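PDB 6WT9: NTP_transf_2 domain-containing protein from Capnocytophaga granulosa, which synthesizes the cyclic dinucleotide second messenger 3',3'-c-di-GMP from two GTP molecules as part of a CBASS antiphage defence system. Local coordinates for residues E297-L302 with K334-E339. Residues are numbered along the deposited sequence; the frame is centred on the assembly and turned at random.
Sequences EQLNEL and KMLLQE
Leu299 and Leu337 face each other where helix 291-304 packs against the long C-terminal helix 327-347, an antiparallel helix pair in the helical C-terminal part of this CD-NTase. The axes of 297-302 and 334-339 run at 148° and approach to 9.6 Å; Leu299 CA and Leu337 CA lie 5.8 Å apart. Leu337 does most of the work on the C-terminal helix, with Leu336 beside it. With its CG anti to the backbone N (chi1 176°), Leu337 brings both methyls down on 297-302: CD1 against Leu299 CB and Asn300 N, each 3.7 Å away, and CD2 against Asn300 CA at 3.9 Å. The amide oxygen of Asn300 merely brushes that second methyl, OD1 to Leu337 CD2 at 4.0 Å. In return, Leu299 sends CD2 across to Leu336 CG, an apolar contact of 3.8 Å. Leu299 is buried deeper, also touching Leu333, Val340 and, on helix 268-276, Ile274; Leu337 also touches Tyr296 and Val303 of helix 291-304. Gln298 and Glu339 turn their polar ends away, to Asn277 and to Lys4 and Ser260. With neither hydrogen bond nor salt bridge between the two segments, nothing directional fixes their register; the fit rests on the shape of leucine side chains against one another and the Asn300 backbone.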
ATOM      1  N   GLU A 297     -15.967   6.542  13.219  1.00 22.53           N
ATOM      2  CA  GLU A 297     -17.330   6.062  13.007  1.00 21.72           C
ATOM      3  C   GLU A 297     -17.347   4.801  12.153  1.00 17.25           C
ATOM      4  O   GLU A 297     -18.107   3.865  12.429  1.00 18.55           O
ATOM      5  CB  GLU A 297     -18.182   7.150  12.354  1.00 25.42           C
ATOM      6  CG  GLU A 297     -19.646   6.767  12.217  1.00 43.46           C
ATOM      7  CD  GLU A 297     -20.335   7.471  11.068  1.00 55.89           C
ATOM      8  OE1 GLU A 297     -21.226   6.856  10.446  1.00 64.55           O
ATOM      9  OE2 GLU A 297     -19.983   8.635  10.783  1.00 60.28           O
ATOM     10  N   GLN A 298     -16.520   4.759  11.106  1.00 12.80           N
ATOM     11  CA  GLN A 298     -16.460   3.573  10.259  1.00 12.36           C
ATOM     12  C   GLN A 298     -15.944   2.367  11.035  1.00 14.00           C
ATOM     13  O   GLN A 298     -16.537   1.283  10.988  1.00 14.90           O
ATOM     14  CB  GLN A 298     -15.583   3.845   9.037  1.00  7.90           C
ATOM     15  CG  GLN A 298     -15.181   2.592   8.261  1.00 15.17           C
ATOM     16  CD  GLN A 298     -16.308   2.024   7.410  1.00 22.88           C
ATOM     17  OE1 GLN A 298     -17.440   2.507   7.446  1.00 21.67           O
ATOM     18  NE2 GLN A 298     -15.995   0.997   6.627  1.00 23.63           N
ATOM     19  N   LEU A 299     -14.834   2.537  11.757  1.00 16.99           N
ATOM     20  CA  LEU A 299     -14.268   1.420  12.507  1.00 16.82           C
ATOM     21  C   LEU A 299     -15.199   0.978  13.629  1.00 15.70           C
ATOM     22  O   LEU A 299     -15.350  -0.222  13.882  1.00 14.19           O
ATOM     23  CB  LEU A 299     -12.896   1.800  13.065  1.00 20.87           C
ATOM     24  CG  LEU A 299     -11.671   1.473  12.203  1.00 27.63           C
ATOM     25  CD1 LEU A 299     -11.771   2.094  10.818  1.00 24.87           C
ATOM     26  CD2 LEU A 299     -10.402   1.933  12.902  1.00 29.74           C
ATOM     27  N   ASN A 300     -15.839   1.932  14.308  1.00 13.02           N
ATOM     28  CA  ASN A 300     -16.783   1.572  15.360  1.00 17.57           C
ATOM     29  C   ASN A 300     -17.987   0.836  14.785  1.00 16.67           C
ATOM     30  O   ASN A 300     -18.484  -0.122  15.387  1.00 13.16           O
ATOM     31  CB  ASN A 300     -17.224   2.826  16.117  1.00 21.23           C
ATOM     32  CG  ASN A 300     -17.897   2.504  17.435  1.00 30.84           C
ATOM     33  OD1 ASN A 300     -17.745   1.407  17.972  1.00 38.91           O
ATOM     34  ND2 ASN A 300     -18.641   3.463  17.968  1.00 32.18           N
ATOM     35  N   GLU A 301     -18.459   1.260  13.610  1.00 17.23           N
ATOM     36  CA  GLU A 301     -19.603   0.598  12.995  1.00 26.94           C
ATOM     37  C   GLU A 301     -19.258  -0.812  12.534  1.00 27.90           C
ATOM     38  O   GLU A 301     -20.112  -1.703  12.586  1.00 29.22           O
ATOM     39  CB  GLU A 301     -20.123   1.430  11.823  1.00 42.73           C
ATOM     40  CG  GLU A 301     -21.433   0.927  11.238  1.00 56.51           C
ATOM     41  CD  GLU A 301     -21.978   1.838  10.156  1.00 65.96           C
ATOM     42  OE1 GLU A 301     -21.305   2.836   9.818  1.00 68.60           O
ATOM     43  OE2 GLU A 301     -23.082   1.557   9.644  1.00 69.86           O
ATOM     44  N   LEU A 302     -18.021  -1.036  12.081  1.00 25.51           N
ATOM     45  CA  LEU A 302     -17.612  -2.384  11.695  1.00 22.28           C
ATOM     46  C   LEU A 302     -17.557  -3.311  12.902  1.00 26.82           C
ATOM     47  O   LEU A 302     -17.998  -4.464  12.828  1.00 24.91           O
ATOM     48  CB  LEU A 302     -16.256  -2.341  10.991  1.00 18.37           C
ATOM     49  CG  LEU A 302     -16.223  -1.775   9.569  1.00 20.93           C
ATOM     50  CD1 LEU A 302     -14.795  -1.461   9.150  1.00 23.84           C
ATOM     51  CD2 LEU A 302     -16.860  -2.752   8.592  1.00 18.59           C
ATOM     52  N   LYS A 334     -10.316  -4.320  16.220  1.00 20.81           N
ATOM     53  CA  LYS A 334     -10.646  -3.677  17.488  1.00 21.00           C
ATOM     54  C   LYS A 334      -9.478  -2.850  18.010  1.00 19.05           C
ATOM     55  O   LYS A 334      -9.676  -1.727  18.489  1.00 17.58           O
ATOM     56  CB  LYS A 334     -11.058  -4.725  18.523  1.00 29.59           C
ATOM     57  CG  LYS A 334     -12.364  -5.440  18.217  1.00 38.86           C
ATOM     58  CD  LYS A 334     -12.659  -6.499  19.268  1.00 48.78           C
ATOM     59  CE  LYS A 334     -13.951  -7.242  18.965  1.00 55.54           C
ATOM     60  NZ  LYS A 334     -14.248  -8.277  19.993  1.00 59.01           N
HETATM   61  N   MSE A 335      -8.260  -3.381  17.924  1.00 17.87           N
HETATM   62  CA  MSE A 335      -7.084  -2.667  18.413  1.00 20.09           C
HETATM   63  C   MSE A 335      -6.821  -1.408  17.596  1.00 19.15           C
HETATM   64  O   MSE A 335      -6.359  -0.399  18.129  1.00 19.40           O
HETATM   65  CB  MSE A 335      -5.847  -3.568  18.393  1.00 21.39           C
HETATM   66  CG  MSE A 335      -5.945  -4.790  19.293  1.00 27.93           C
HETATM   67 SE   MSE A 335      -6.832  -4.441  20.994  0.39 39.78          SE
HETATM   68  CE  MSE A 335      -5.608  -3.136  21.753  1.00 34.54           C
ATOM     69  N   LEU A 336      -7.114  -1.472  16.295  1.00 17.57           N
ATOM     70  CA  LEU A 336      -6.998  -0.280  15.459  1.00 19.41           C
ATOM     71  C   LEU A 336      -8.047   0.756  15.844  1.00 20.88           C
ATOM     72  O   LEU A 336      -7.784   1.963  15.797  1.00 20.16           O
ATOM     73  CB  LEU A 336      -7.122  -0.660  13.984  1.00 15.05           C
ATOM     74  CG  LEU A 336      -6.922   0.454  12.957  1.00 21.66           C
ATOM     75  CD1 LEU A 336      -5.543   1.078  13.103  1.00 21.19           C
ATOM     76  CD2 LEU A 336      -7.121  -0.085  11.549  1.00 24.25           C
ATOM     77  N   LEU A 337      -9.240   0.301  16.235  1.00 20.12           N
ATOM     78  CA  LEU A 337     -10.262   1.218  16.731  1.00 20.59           C
ATOM     79  C   LEU A 337      -9.804   1.920  18.005  1.00 23.44           C
ATOM     80  O   LEU A 337     -10.111   3.099  18.217  1.00 23.44           O
ATOM     81  CB  LEU A 337     -11.565   0.459  16.973  1.00 18.83           C
ATOM     82  CG  LEU A 337     -12.727   1.247  17.578  1.00 13.84           C
ATOM     83  CD1 LEU A 337     -13.076   2.441  16.705  1.00 12.29           C
ATOM     84  CD2 LEU A 337     -13.931   0.342  17.766  1.00 19.87           C
ATOM     85  N   GLN A 338      -9.068   1.208  18.866  1.00 22.59           N
ATOM     86  CA  GLN A 338      -8.513   1.838  20.061  1.00 21.61           C
ATOM     87  C   GLN A 338      -7.586   2.990  19.695  1.00 18.98           C
ATOM     88  O   GLN A 338      -7.662   4.072  20.288  1.00 23.53           O
ATOM     89  CB  GLN A 338      -7.758   0.809  20.904  1.00 27.58           C
ATOM     90  CG  GLN A 338      -8.475  -0.517  21.103  1.00 41.26           C
ATOM     91  CD  GLN A 338      -9.622  -0.433  22.087  1.00 55.27           C
ATOM     92  OE1 GLN A 338      -9.813   0.587  22.752  1.00 66.25           O
ATOM     93  NE2 GLN A 338     -10.394  -1.510  22.188  1.00 54.94           N
ATOM     94  N   GLU A 339      -6.706   2.775  18.715  1.00 20.31           N
ATOM     95  CA  GLU A 339      -5.759   3.814  18.326  1.00 19.83           C
ATOM     96  C   GLU A 339      -6.474   5.037  17.766  1.00 14.30           C
ATOM     97  O   GLU A 339      -6.126   6.175  18.101  1.00 15.44           O
ATOM     98  CB  GLU A 339      -4.765   3.258  17.306  1.00 24.52           C
ATOM     99  CG  GLU A 339      -3.970   2.057  17.802  1.00 29.10           C
ATOM    100  CD  GLU A 339      -2.987   2.418  18.900  1.00 35.29           C
ATOM    101  OE1 GLU A 339      -2.541   3.583  18.942  1.00 36.59           O
ATOM    102  OE2 GLU A 339      -2.663   1.535  19.722  1.00 36.83           O
TER